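Local coordinates for T9SS C-terminal target domain-containing protein (Bacteroides cellulosilyticus, PDB 5JVK) that belongs to glycoside hydrolase family 39 and probably hydrolyses O-glycosidic bonds in saccharides, using an eight-stranded beta/alpha barrel flanked by beta-sheet regions, at residues A[310-313]-A[314-318]; A[363-366]-A[367-370]; A[219-222]-A[223-226]; A[355-358]-A[359-363]; A[231-234]-A[235-239]. One frame throughout, in Å; residues are numbered along the deposited sequence.

How the contacts relate
All five contacts lie on elements of one beta/alpha barrel, in two clusters. Contacts 1, 2 and 4 form the first: the start of helix 312-325 packs against helix 350-366, which contact 4 follows through its middle and contact 2 through its last turn. Contacts 3 and 5 form the second, on strand 217-220 with its following loop and on helix 229-247, their centres about 12 Å apart. Contacts 1 and 4 are buried, whereas 2, 3 and 5 are partly exposed. Capping and apolar packing dominate contact 1, side-chain-to-carbonyl bonding contact 4, waters and an arginine laid over a histidine ring contact 2, an indole-to-hydroxyl hydrogen bond contact 3, and leucine packing beside a proline kink contact 5, a kink that contact 1 also has.

Contact 1 of 5, residues A[310-313]-A[314-318]; sequences VNIP and TVWPY
One face of the Trp316 indole carries CG2 of Ile312, which stands 3.9 Å from the centroid of the five-membered ring and 21° off its normal, a CH-pi contact displaced toward the rim. The two side chains run side by side, so CG1 of Ile312 also comes within 3.8 Å of CZ3 on the six-membered ring. At the indole edge, NE1 donates to the hydroxyl of Ser364 on helix 350-366. The other flat group, the Asn311 amide, turns its oxygen to Thr314: OD1 accepts from Thr314 OG1 at 2.7 Å and from Thr314 N at 3.0 Å. With chi1 at 49°, Asn311 CG sits between the backbone N and carbonyl carbon, folding the amide back over the first turn. This is an N-cap: Asn311 precedes helix 312-325, which connects barrel strands 284-287 and 335-341, and its side chain satisfies an amide that has no helical carbonyl before it. Asn311 ND2 is bonded instead to the carbonyl of Phe298, tying the cap to the preceding loop. Behind the cap, Val315 N donates to Asn311 O at 2.8 Å, and CG2 of Val315 meets CG1 of Val310 at 4.0 Å. One turn on, Pro317 has no amide hydrogen to continue the pattern; its CD lies 3.2 Å from Pro313 O, and the helix is kinked there.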
loop_
_atom_site.group_PDB
_atom_site.type_symbol
_atom_site.label_atom_id
_atom_site.label_comp_id
_atom_site.label_asym_id
_atom_site.label_seq_id
_atom_site.Cartn_x
_atom_site.Cartn_y
_atom_site.Cartn_z
ATOM N N VAL A 310 14.954 -9.512 10.685
ATOM C CA VAL A 310 13.750 -9.385 9.860
ATOM C C VAL A 310 13.661 -7.960 9.321
ATOM O O VAL A 310 13.110 -7.078 9.973
ATOM C CB VAL A 310 12.465 -9.759 10.636
ATOM C CG1 VAL A 310 11.230 -9.626 9.750
ATOM C CG2 VAL A 310 12.576 -11.174 11.182
ATOM N N ASN A 311 14.238 -7.754 8.140
ATOM C CA ASN A 311 14.107 -6.502 7.385
ATOM C C ASN A 311 13.976 -6.809 5.896
ATOM O O ASN A 311 14.157 -7.952 5.491
ATOM C CB ASN A 311 15.279 -5.546 7.664
ATOM C CG ASN A 311 16.647 -6.208 7.555
ATOM O OD1 ASN A 311 17.006 -6.779 6.524
ATOM N ND2 ASN A 311 17.433 -6.098 8.619
ATOM N N ILE A 312 13.656 -5.801 5.088
ATOM C CA ILE A 312 13.447 -6.011 3.648
ATOM C C ILE A 312 14.715 -6.507 2.933
ATOM O O ILE A 312 14.628 -7.449 2.150
ATOM C CB ILE A 312 12.845 -4.767 2.942
ATOM C CG1 ILE A 312 11.409 -4.541 3.427
ATOM C CG2 ILE A 312 12.867 -4.934 1.424
ATOM C CD1 ILE A 312 10.760 -3.269 2.923
ATOM N N PRO A 313 15.888 -5.895 3.199
ATOM C CA PRO A 313 17.109 -6.391 2.539
ATOM C C PRO A 313 17.527 -7.836 2.879
ATOM O O PRO A 313 18.250 -8.453 2.096
ATOM C CB PRO A 313 18.182 -5.400 3.001
ATOM C CG PRO A 313 17.429 -4.158 3.326
ATOM C CD PRO A 313 16.140 -4.635 3.921
ATOM N N THR A 314 17.087 -8.359 4.023
ATOM C CA THR A 314 17.346 -9.750 4.398
ATOM C C THR A 314 16.228 -10.677 3.939
ATOM O O THR A 314 16.496 -11.731 3.360
ATOM C CB THR A 314 17.502 -9.893 5.923
ATOM O OG1 THR A 314 18.550 -9.030 6.377
ATOM C CG2 THR A 314 17.830 -11.330 6.314
ATOM N N VAL A 315 14.984 -10.289 4.214
ATOM C CA VAL A 315 13.815 -11.137 3.946
ATOM C C VAL A 315 13.543 -11.334 2.445
ATOM O O VAL A 315 13.236 -12.453 2.023
ATOM C CB VAL A 315 12.546 -10.589 4.653
ATOM C CG1 VAL A 315 11.289 -11.351 4.232
ATOM C CG2 VAL A 315 12.710 -10.648 6.167
ATOM N N TRP A 316 13.651 -10.265 1.653
ATOM C CA TRP A 316 13.306 -10.339 0.223
ATOM C C TRP A 316 14.201 -11.347 -0.533
ATOM O O TRP A 316 13.667 -12.253 -1.177
ATOM C CB TRP A 316 13.296 -8.950 -0.462
ATOM C CG TRP A 316 11.937 -8.243 -0.527
ATOM C CD1 TRP A 316 11.362 -7.694 -1.642
ATOM C CD2 TRP A 316 11.013 -8.007 0.550
ATOM N NE1 TRP A 316 10.148 -7.135 -1.331
ATOM C CE2 TRP A 316 9.908 -7.308 0.005
ATOM C CE3 TRP A 316 11.010 -8.313 1.917
ATOM C CZ2 TRP A 316 8.809 -6.915 0.780
ATOM C CZ3 TRP A 316 9.911 -7.919 2.692
ATOM C CH2 TRP A 316 8.828 -7.226 2.115
ATOM N N PRO A 317 15.546 -11.219 -0.438
ATOM C CA PRO A 317 16.424 -12.233 -1.052
ATOM C C PRO A 317 16.295 -13.644 -0.473
ATOM O O PRO A 317 16.487 -14.615 -1.204
ATOM C CB PRO A 317 17.835 -11.696 -0.781
ATOM C CG PRO A 317 17.654 -10.240 -0.585
ATOM C CD PRO A 317 16.341 -10.117 0.135
ATOM N N TYR A 318 15.987 -13.750 0.820
ATOM C CA TYR A 318 15.832 -15.049 1.481
ATOM C C TYR A 318 14.643 -15.848 0.934
ATOM O O TYR A 318 14.781 -17.037 0.663
ATOM C CB TYR A 318 15.724 -14.881 3.006
ATOM C CG TYR A 318 15.330 -16.141 3.759
ATOM C CD1 TYR A 318 16.234 -17.194 3.939
ATOM C CD2 TYR A 318 14.051 -16.276 4.296
ATOM C CE1 TYR A 318 15.868 -18.345 4.632
ATOM C CE2 TYR A 318 13.676 -17.416 4.985
ATOM C CZ TYR A 318 14.581 -18.449 5.154
ATOM O OH TYR A 318 14.181 -19.576 5.846
#

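Contact 2 of 5, residues A[363-366]-A[367-370]; sequences LSRR and HYMS
His367 and Arg366 lie side by side where helix 350-366 of the barrel ends and the chain turns into the loop leading to strand 373-375. His367 is the first residue to leave helical geometry, yet its amide still completes the last turn, with His367 N bonded to Leu363 O at 3.1 Å. The same carbonyl oxygen lies at the edge of the imidazole, 3.3 Å from CD2. Over one face of that ring comes the aliphatic part of Arg366, CG lying 4.2 Å from the ring centroid in a CH-pi contact. Arg366 CG is anti to the backbone N (chi1 -176°) and the chain stays extended to NE, which carries the guanidinium past the imidazole; His367 CE1 sits over one guanidinium face, the two planes 51° apart. Arg366 NH2 goes on to a salt bridge with Asp426. Tyr368 follows, its ring beside the bent chain of Arg365; Arg365 CD is 4.2 Å from Tyr368 CD1. The carbonyl of Ser364 is bonded by a water that donates to Ser364 O at 2.9 Å and accepts from Met369 N at 2.9 Å.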
loop_
_atom_site.group_PDB
_atom_site.type_symbol
_atom_site.label_atom_id
_atom_site.label_comp_id
_atom_site.label_asym_id
_atom_site.label_seq_id
_atom_site.Cartn_x
_atom_site.Cartn_y
_atom_site.Cartn_z
ATOM N N LEU A 363 13.048 -0.144 -1.451
ATOM C CA LEU A 363 13.801 -1.355 -1.092
ATOM C C LEU A 363 13.197 -2.635 -1.697
ATOM O O LEU A 363 13.935 -3.552 -2.062
ATOM C CB LEU A 363 13.931 -1.494 0.429
ATOM C CG LEU A 363 14.822 -0.461 1.125
ATOM C CD1 LEU A 363 14.626 -0.517 2.634
ATOM C CD2 LEU A 363 16.292 -0.656 0.779
ATOM N N SER A 364 11.870 -2.697 -1.801
ATOM C CA SER A 364 11.197 -3.845 -2.427
ATOM C C SER A 364 11.602 -4.009 -3.898
ATOM O O SER A 364 11.944 -5.110 -4.328
ATOM C CB SER A 364 9.678 -3.723 -2.302
ATOM O OG SER A 364 9.014 -4.745 -3.023
ATOM N N ARG A 365 11.578 -2.911 -4.651
ATOM C CA ARG A 365 12.028 -2.913 -6.046
ATOM C C ARG A 365 13.528 -3.212 -6.166
ATOM O O ARG A 365 13.950 -3.901 -7.098
ATOM C CB ARG A 365 11.697 -1.573 -6.719
ATOM C CG ARG A 365 11.878 -1.532 -8.235
ATOM C CD ARG A 365 10.827 -2.342 -8.981
ATOM N NE ARG A 365 9.480 -1.796 -8.813
ATOM C CZ ARG A 365 8.989 -0.725 -9.444
ATOM N NH1 ARG A 365 9.724 -0.028 -10.307
ATOM N NH2 ARG A 365 7.740 -0.337 -9.200
ATOM N N ARG A 366 14.327 -2.694 -5.232
ATOM C CA ARG A 366 15.774 -2.965 -5.200
ATOM C C ARG A 366 16.059 -4.463 -5.168
ATOM O O ARG A 366 16.828 -4.967 -5.985
ATOM C CB ARG A 366 16.417 -2.295 -3.987
ATOM C CG ARG A 366 17.931 -2.423 -3.910
ATOM C CD ARG A 366 18.415 -2.142 -2.503
ATOM N NE ARG A 366 19.861 -2.293 -2.378
ATOM C CZ ARG A 366 20.534 -2.321 -1.225
ATOM N NH1 ARG A 366 19.908 -2.229 -0.050
ATOM N NH2 ARG A 366 21.857 -2.454 -1.249
ATOM N N HIS A 367 15.426 -5.156 -4.224
ATOM C CA HIS A 367 15.542 -6.609 -4.075
ATOM C C HIS A 367 14.317 -7.293 -4.700
ATOM O O HIS A 367 13.688 -8.146 -4.068
ATOM C CB HIS A 367 15.638 -6.978 -2.586
ATOM C CG HIS A 367 16.705 -6.240 -1.838
ATOM N ND1 HIS A 367 18.030 -6.617 -1.863
ATOM C CD2 HIS A 367 16.638 -5.158 -1.026
ATOM C CE1 HIS A 367 18.735 -5.792 -1.110
ATOM N NE2 HIS A 367 17.914 -4.900 -0.587
ATOM N N TYR A 368 13.995 -6.930 -5.946
ATOM C CA TYR A 368 12.727 -7.334 -6.574
ATOM C C TYR A 368 12.485 -8.839 -6.519
ATOM O O TYR A 368 13.303 -9.624 -6.999
ATOM C CB TYR A 368 12.622 -6.867 -8.032
ATOM C CG TYR A 368 11.249 -7.137 -8.620
ATOM C CD1 TYR A 368 10.145 -6.383 -8.223
ATOM C CD2 TYR A 368 11.044 -8.169 -9.544
ATOM C CE1 TYR A 368 8.880 -6.634 -8.738
ATOM C CE2 TYR A 368 9.782 -8.428 -10.067
ATOM C CZ TYR A 368 8.702 -7.657 -9.658
ATOM O OH TYR A 368 7.447 -7.898 -10.166
ATOM N N MET A 369 11.362 -9.219 -5.915
ATOM C CA MET A 369 10.920 -10.618 -5.879
ATOM C C MET A 369 9.396 -10.792 -5.863
ATOM O O MET A 369 8.891 -11.706 -6.509
ATOM C CB MET A 369 11.586 -11.373 -4.715
ATOM C CG MET A 369 11.153 -10.956 -3.318
ATOM S SD MET A 369 9.898 -12.049 -2.623
ATOM C CE MET A 369 9.400 -11.134 -1.167
ATOM N N SER A 370 8.672 -9.935 -5.139
ATOM C CA SER A 370 7.210 -10.009 -5.067
ATOM C C SER A 370 6.547 -9.203 -6.189
ATOM O O SER A 370 6.977 -8.081 -6.475
ATOM C CB SER A 370 6.722 -9.486 -3.714
ATOM O OG SER A 370 5.321 -9.650 -3.577
HETATM O O HOH W 1 9.883 -7.147 -4.602
HETATM O O HOH W 2 7.640 -5.581 -5.269
#

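Contact 3 of 5, residues A[219-222]-A[223-226]; sequences ELWN and EPNY
Trp221 directs CB toward the loop 223-226, and its indole reaches Pro224 and Tyr226 in turn. The pyrrole side does the touching: CD1 lies 3.7 Å from CB of Pro224, an oblique apolar contact, and 4.3 Å from CE1 of Tyr226. Next along the rim, NE1 donates to the Tyr226 hydroxyl, with NE1 and OH 2.9 Å apart and an angle of 147° at the hydrogen. The oxygen lies practically in the indole plane, while the two rings meet rim to rim with their planes at 83°, neither covering the other's face. Further round, CE2 is 4.1 Å from the same OH, and Phe190 forms an edge-to-face pair with the tryptophan ring. The hydroxyl of Tyr226 also has a water at 2.6 Å, which donates to Asn222 O at 2.9 Å, so one water joins the backbone to the ring pair. Pro224 is the centre of an inverse gamma turn. Asn222 and Glu223 lie side by side; Asn222 OD1 is hydrogen-bonded to Arg134 and Glu223 OE2 to His288. An Asn-Glu-Pro sequence just after the fourth barrel strand, facing Glu340 on the seventh, is consistent with the active-site arrangement of clan GH-A glycoside hydrolases.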
loop_
_atom_site.group_PDB
_atom_site.type_symbol
_atom_site.label_atom_id
_atom_site.label_comp_id
_atom_site.label_asym_id
_atom_site.label_seq_id
_atom_site.Cartn_x
_atom_site.Cartn_y
_atom_site.Cartn_z
ATOM N N GLU A 219 -6.595 -15.303 -2.363
ATOM C CA GLU A 219 -5.798 -15.647 -1.185
ATOM C C GLU A 219 -6.657 -16.459 -0.226
ATOM O O GLU A 219 -7.709 -15.999 0.205
ATOM C CB GLU A 219 -5.288 -14.370 -0.509
ATOM C CG GLU A 219 -4.282 -14.586 0.616
ATOM C CD GLU A 219 -3.794 -13.284 1.237
ATOM O OE1 GLU A 219 -4.463 -12.240 1.072
ATOM O OE2 GLU A 219 -2.737 -13.298 1.901
ATOM N N LEU A 220 -6.209 -17.669 0.103
ATOM C CA LEU A 220 -6.980 -18.571 0.958
ATOM C C LEU A 220 -6.709 -18.262 2.433
ATOM O O LEU A 220 -5.658 -18.612 2.971
ATOM C CB LEU A 220 -6.674 -20.036 0.603
ATOM C CG LEU A 220 -7.548 -21.171 1.169
ATOM C CD1 LEU A 220 -7.394 -21.328 2.678
ATOM C CD2 LEU A 220 -9.018 -20.982 0.805
ATOM N N TRP A 221 -7.669 -17.585 3.062
ATOM C CA TRP A 221 -7.707 -17.312 4.508
ATOM C C TRP A 221 -6.747 -16.193 4.920
ATOM O O TRP A 221 -5.630 -16.108 4.417
ATOM C CB TRP A 221 -7.451 -18.587 5.340
ATOM C CG TRP A 221 -8.379 -18.731 6.504
ATOM C CD1 TRP A 221 -8.202 -18.241 7.763
ATOM C CD2 TRP A 221 -9.644 -19.400 6.508
ATOM N NE1 TRP A 221 -9.276 -18.569 8.557
ATOM C CE2 TRP A 221 -10.175 -19.284 7.812
ATOM C CE3 TRP A 221 -10.380 -20.092 5.535
ATOM C CZ2 TRP A 221 -11.413 -19.829 8.172
ATOM C CZ3 TRP A 221 -11.613 -20.638 5.892
ATOM C CH2 TRP A 221 -12.116 -20.499 7.201
ATOM N N ASN A 222 -7.201 -15.335 5.833
ATOM C CA ASN A 222 -6.388 -14.245 6.368
ATOM C C ASN A 222 -5.826 -14.618 7.741
ATOM O O ASN A 222 -6.581 -14.785 8.700
ATOM C CB ASN A 222 -7.212 -12.965 6.489
ATOM C CG ASN A 222 -6.390 -11.796 6.993
ATOM O OD1 ASN A 222 -5.562 -11.250 6.269
ATOM N ND2 ASN A 222 -6.601 -11.421 8.243
ATOM N N GLU A 223 -4.503 -14.740 7.815
ATOM C CA GLU A 223 -3.776 -15.034 9.055
ATOM C C GLU A 223 -4.309 -16.240 9.853
ATOM O O GLU A 223 -4.725 -16.089 11.008
ATOM C CB GLU A 223 -3.719 -13.779 9.935
ATOM C CG GLU A 223 -3.061 -12.590 9.252
ATOM C CD GLU A 223 -2.760 -11.444 10.198
ATOM O OE1 GLU A 223 -3.385 -11.359 11.278
ATOM O OE2 GLU A 223 -1.893 -10.616 9.849
ATOM N N PRO A 224 -4.297 -17.442 9.241
ATOM C CA PRO A 224 -4.652 -18.667 9.955
ATOM C C PRO A 224 -3.503 -19.163 10.847
ATOM O O PRO A 224 -2.898 -20.204 10.573
ATOM C CB PRO A 224 -4.954 -19.647 8.814
ATOM C CG PRO A 224 -4.048 -19.201 7.724
ATOM C CD PRO A 224 -4.095 -17.702 7.804
ATOM N N ASN A 225 -3.224 -18.415 11.914
ATOM C CA ASN A 225 -2.156 -18.751 12.862
ATOM C C ASN A 225 -2.585 -19.930 13.740
ATOM O O ASN A 225 -1.789 -20.817 14.048
ATOM C CB ASN A 225 -1.817 -17.536 13.728
ATOM C CG ASN A 225 -1.182 -16.410 12.930
ATOM O OD1 ASN A 225 -1.761 -15.336 12.777
ATOM N ND2 ASN A 225 0.018 -16.651 12.426
ATOM N N TYR A 226 -3.848 -19.894 14.158
ATOM C CA TYR A 226 -4.545 -21.041 14.772
ATOM C C TYR A 226 -4.435 -22.378 14.007
ATOM O O TYR A 226 -4.416 -23.437 14.634
ATOM C CB TYR A 226 -6.031 -20.708 15.045
ATOM C CG TYR A 226 -6.718 -19.847 13.993
ATOM C CD1 TYR A 226 -7.153 -20.392 12.788
ATOM C CD2 TYR A 226 -6.934 -18.480 14.213
ATOM C CE1 TYR A 226 -7.778 -19.605 11.829
ATOM C CE2 TYR A 226 -7.553 -17.685 13.258
ATOM C CZ TYR A 226 -7.973 -18.251 12.069
ATOM O OH TYR A 226 -8.591 -17.473 11.121
HETATM O O HOH W 3 -7.840 -14.953 11.319
#

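Contact 4 of 5, residues A[355-358]-A[359-363]; sequences AYLA and RTYLL
Thr360 doubles the helical bond to Tyr356 in the middle of helix 350-366, the helix of the beta-alpha-beta crossover between barrel strands 335-341 and 373-375. Tyr356 O accepts from Thr360 N at 2.9 Å and from Thr360 OG1 at 2.7 Å, the two donors arriving from opposite faces of the carbonyl plane. Thr360 OG1 can fold back because it stands beside its own backbone N (chi1 -66°). This polar, closely held side contrasts with the looser packing elsewhere in the contact, whose touching residues are all buried, so no side faces solvent. There, CD2 of Leu357 approaches the edge of the Tyr361 ring in its plane, 3.9 Å from CD2 of Tyr361, while CB of Ala358 and CD1 of Leu362 are 4.5 Å apart. Beyond them, Leu357 and Tyr361 rest on Trp375, and Leu362 packs against helix 403-415. Tyr356 and Arg359 lie side by side, pointing the same way, ring and guanidinium planes 76° apart. Arg359 is bent at chi3; its NH2 forms a salt bridge with Asp297 and its NH1 a hydrogen bond to the carbonyl of Ile491, a linkage toward the C-terminal sheet region. Over one face of that guanidinium stands the ring rim of Tyr356, with CE1 4.0 Å from NH1.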
loop_
_atom_site.group_PDB
_atom_site.type_symbol
_atom_site.label_atom_id
_atom_site.label_comp_id
_atom_site.label_asym_id
_atom_site.label_seq_id
_atom_site.Cartn_x
_atom_site.Cartn_y
_atom_site.Cartn_z
ATOM N N ALA A 355 7.886 8.241 5.397
ATOM C CA ALA A 355 9.259 7.846 5.071
ATOM C C ALA A 355 9.390 6.336 4.863
ATOM O O ALA A 355 10.001 5.896 3.892
ATOM C CB ALA A 355 10.217 8.316 6.158
ATOM N N TYR A 356 8.798 5.555 5.765
ATOM C CA TYR A 356 8.903 4.094 5.709
ATOM C C TYR A 356 8.088 3.480 4.575
ATOM O O TYR A 356 8.454 2.419 4.065
ATOM C CB TYR A 356 8.521 3.457 7.054
ATOM C CG TYR A 356 9.381 3.867 8.249
ATOM C CD1 TYR A 356 10.629 4.493 8.090
ATOM C CD2 TYR A 356 8.955 3.597 9.548
ATOM C CE1 TYR A 356 11.398 4.853 9.187
ATOM C CE2 TYR A 356 9.726 3.951 10.648
ATOM C CZ TYR A 356 10.945 4.580 10.460
ATOM O OH TYR A 356 11.716 4.937 11.544
ATOM N N LEU A 357 6.998 4.138 4.179
ATOM C CA LEU A 357 6.226 3.710 3.008
ATOM C C LEU A 357 7.071 3.805 1.739
ATOM O O LEU A 357 7.172 2.838 0.990
ATOM C CB LEU A 357 4.951 4.546 2.853
ATOM C CG LEU A 357 3.948 4.099 1.773
ATOM C CD1 LEU A 357 2.525 4.418 2.209
ATOM C CD2 LEU A 357 4.221 4.718 0.405
ATOM N N ALA A 358 7.669 4.970 1.507
ATOM C CA ALA A 358 8.526 5.183 0.338
ATOM C C ALA A 358 9.707 4.223 0.340
ATOM O O ALA A 358 10.027 3.623 -0.686
ATOM C CB ALA A 358 9.027 6.618 0.297
ATOM N N ARG A 359 10.337 4.082 1.504
ATOM C CA ARG A 359 11.486 3.194 1.671
ATOM C C ARG A 359 11.149 1.718 1.458
ATOM O O ARG A 359 11.961 0.978 0.897
ATOM C CB ARG A 359 12.158 3.432 3.035
ATOM C CG ARG A 359 13.075 4.639 2.992
ATOM C CD ARG A 359 13.282 5.349 4.317
ATOM N NE ARG A 359 13.945 4.539 5.333
ATOM C CZ ARG A 359 14.401 5.006 6.496
ATOM N NH1 ARG A 359 14.290 6.297 6.817
ATOM N NH2 ARG A 359 14.986 4.178 7.353
ATOM N N THR A 360 9.955 1.301 1.881
ATOM C CA THR A 360 9.471 -0.065 1.624
ATOM C C THR A 360 9.433 -0.384 0.129
ATOM O O THR A 360 9.968 -1.404 -0.301
ATOM C CB THR A 360 8.066 -0.303 2.228
ATOM O OG1 THR A 360 8.147 -0.237 3.652
ATOM C CG2 THR A 360 7.498 -1.668 1.831
ATOM N N TYR A 361 8.805 0.488 -0.653
ATOM C CA TYR A 361 8.651 0.245 -2.091
ATOM C C TYR A 361 9.958 0.425 -2.866
ATOM O O TYR A 361 10.199 -0.283 -3.847
ATOM C CB TYR A 361 7.522 1.102 -2.672
ATOM C CG TYR A 361 6.159 0.657 -2.191
ATOM C CD1 TYR A 361 5.649 -0.583 -2.561
ATOM C CD2 TYR A 361 5.384 1.461 -1.355
ATOM C CE1 TYR A 361 4.406 -1.009 -2.124
ATOM C CE2 TYR A 361 4.135 1.044 -0.909
ATOM C CZ TYR A 361 3.651 -0.195 -1.300
ATOM O OH TYR A 361 2.419 -0.630 -0.872
ATOM N N LEU A 362 10.804 1.350 -2.414
ATOM C CA LEU A 362 12.138 1.523 -2.991
ATOM C C LEU A 362 13.039 0.322 -2.699
ATOM O O LEU A 362 13.708 -0.179 -3.605
ATOM C CB LEU A 362 12.786 2.819 -2.496
ATOM C CG LEU A 362 12.131 4.099 -3.029
ATOM C CD1 LEU A 362 12.510 5.304 -2.179
ATOM C CD2 LEU A 362 12.487 4.341 -4.487
ATOM N N LEU A 363 13.048 -0.144 -1.451
ATOM C CA LEU A 363 13.801 -1.355 -1.092
ATOM C C LEU A 363 13.197 -2.635 -1.697
ATOM O O LEU A 363 13.935 -3.552 -2.062
ATOM C CB LEU A 363 13.931 -1.494 0.429
ATOM C CG LEU A 363 14.822 -0.461 1.125
ATOM C CD1 LEU A 363 14.626 -0.517 2.634
ATOM C CD2 LEU A 363 16.292 -0.656 0.779
#

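Contact 5 of 5, residues A[231-234]-A[235-239]; sequences KDYL and PLLKV
Tyr233 and Leu237 both place CG anti to the backbone N, with chi1 at -164° and -172°, and these torsions bring the two side chains together one turn apart on the same flank of the helix. CD2 of Leu237 lies at the edge of the Tyr233 ring, in its plane and 3.9 Å from CE2. The backbone closes the same turn, Leu237 N donating to Tyr233 O at 2.9 Å. On another flank Leu234 crosses Lys238: CG of Leu234 is 4.0 Å from CE of the extended lysine, and the aliphatic part of Lys238 runs across the leucine. Lys238 N bonds to Leu234 O at 2.8 Å. Pro235 breaks the series of helical hydrogen bonds, since its nitrogen has no hydrogen to give; Pro235 CG lies 3.4 Å from Lys231 O. The turn at 231-233 is of the wider pi type, and the helix kinks at Pro235. Helix 229-247 links barrel strands 217-220 and 252-255. The Tyr233 hydroxyl is bonded to Leu220 O and its ring touches Ser255, and Leu237 rests on Leu253 and Ser255, while Pro235 and Leu236 lean on Arg197 of the neighbouring helix 194-211.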
loop_
_atom_site.group_PDB
_atom_site.type_symbol
_atom_site.label_atom_id
_atom_site.label_comp_id
_atom_site.label_asym_id
_atom_site.label_seq_id
_atom_site.Cartn_x
_atom_site.Cartn_y
_atom_site.Cartn_z
ATOM N N LYS A 231 -0.762 -30.076 9.315
ATOM C CA LYS A 231 -1.875 -30.885 9.837
ATOM C C LYS A 231 -3.268 -30.312 9.572
ATOM O O LYS A 231 -4.218 -31.079 9.427
ATOM C CB LYS A 231 -1.706 -31.131 11.342
ATOM C CG LYS A 231 -0.499 -31.986 11.693
ATOM C CD LYS A 231 -0.347 -32.151 13.195
ATOM C CE LYS A 231 0.944 -32.878 13.538
ATOM N NZ LYS A 231 1.135 -33.016 15.007
ATOM N N ASP A 232 -3.396 -28.983 9.535
ATOM C CA ASP A 232 -4.697 -28.317 9.337
ATOM C C ASP A 232 -4.839 -27.657 7.967
ATOM O O ASP A 232 -5.811 -27.919 7.252
ATOM C CB ASP A 232 -4.943 -27.275 10.437
ATOM C CG ASP A 232 -5.011 -27.885 11.832
ATOM O OD1 ASP A 232 -5.412 -29.061 11.973
ATOM O OD2 ASP A 232 -4.665 -27.175 12.799
ATOM N N TYR A 233 -3.878 -26.808 7.604
ATOM C CA TYR A 233 -3.981 -26.001 6.382
ATOM C C TYR A 233 -3.818 -26.816 5.093
ATOM O O TYR A 233 -4.622 -26.675 4.173
ATOM C CB TYR A 233 -2.971 -24.845 6.401
ATOM C CG TYR A 233 -3.270 -23.772 5.376
ATOM C CD1 TYR A 233 -3.968 -22.614 5.729
ATOM C CD2 TYR A 233 -2.866 -23.916 4.047
ATOM C CE1 TYR A 233 -4.248 -21.632 4.789
ATOM C CE2 TYR A 233 -3.146 -22.945 3.102
ATOM C CZ TYR A 233 -3.837 -21.808 3.477
ATOM O OH TYR A 233 -4.100 -20.842 2.540
ATOM N N LEU A 234 -2.783 -27.650 5.023
ATOM C CA LEU A 234 -2.486 -28.407 3.797
ATOM C C LEU A 234 -3.617 -29.363 3.355
ATOM O O LEU A 234 -3.876 -29.473 2.156
ATOM C CB LEU A 234 -1.137 -29.141 3.915
ATOM C CG LEU A 234 -0.613 -29.931 2.706
ATOM C CD1 LEU A 234 -0.612 -29.100 1.428
ATOM C CD2 LEU A 234 0.788 -30.446 2.996
ATOM N N PRO A 235 -4.287 -30.052 4.306
ATOM C CA PRO A 235 -5.493 -30.808 3.946
ATOM C C PRO A 235 -6.583 -29.980 3.266
ATOM O O PRO A 235 -7.121 -30.411 2.246
ATOM C CB PRO A 235 -5.984 -31.332 5.295
ATOM C CG PRO A 235 -4.732 -31.555 6.060
ATOM C CD PRO A 235 -3.770 -30.481 5.621
ATOM N N LEU A 236 -6.897 -28.814 3.827
ATOM C CA LEU A 236 -7.863 -27.892 3.223
ATOM C C LEU A 236 -7.392 -27.458 1.834
ATOM O O LEU A 236 -8.173 -27.444 0.884
ATOM C CB LEU A 236 -8.085 -26.673 4.133
ATOM C CG LEU A 236 -9.071 -25.552 3.752
ATOM C CD1 LEU A 236 -8.502 -24.608 2.709
ATOM C CD2 LEU A 236 -10.411 -26.088 3.274
ATOM N N LEU A 237 -6.111 -27.118 1.731
ATOM C CA LEU A 237 -5.502 -26.661 0.480
ATOM C C LEU A 237 -5.516 -27.728 -0.625
ATOM O O LEU A 237 -5.714 -27.399 -1.799
ATOM C CB LEU A 237 -4.064 -26.202 0.755
ATOM C CG LEU A 237 -3.249 -25.514 -0.341
ATOM C CD1 LEU A 237 -3.939 -24.241 -0.821
ATOM C CD2 LEU A 237 -1.836 -25.230 0.169
ATOM N N LYS A 238 -5.311 -28.993 -0.247
ATOM C CA LYS A 238 -5.339 -30.122 -1.201
ATOM C C LYS A 238 -6.707 -30.355 -1.854
ATOM O O LYS A 238 -6.774 -30.911 -2.950
ATOM C CB LYS A 238 -4.853 -31.420 -0.536
ATOM C CG LYS A 238 -3.341 -31.519 -0.427
ATOM C CD LYS A 238 -2.897 -32.746 0.353
ATOM C CE LYS A 238 -1.400 -32.974 0.200
ATOM N NZ LYS A 238 -0.866 -33.984 1.152
ATOM N N VAL A 239 -7.780 -29.946 -1.175
ATOM C CA VAL A 239 -9.137 -29.988 -1.729
ATOM C C VAL A 239 -9.431 -28.709 -2.524
ATOM O O VAL A 239 -9.938 -28.784 -3.642
ATOM C CB VAL A 239 -10.205 -30.185 -0.619
ATOM C CG1 VAL A 239 -11.613 -30.227 -1.208
ATOM C CG2 VAL A 239 -9.920 -31.453 0.178
#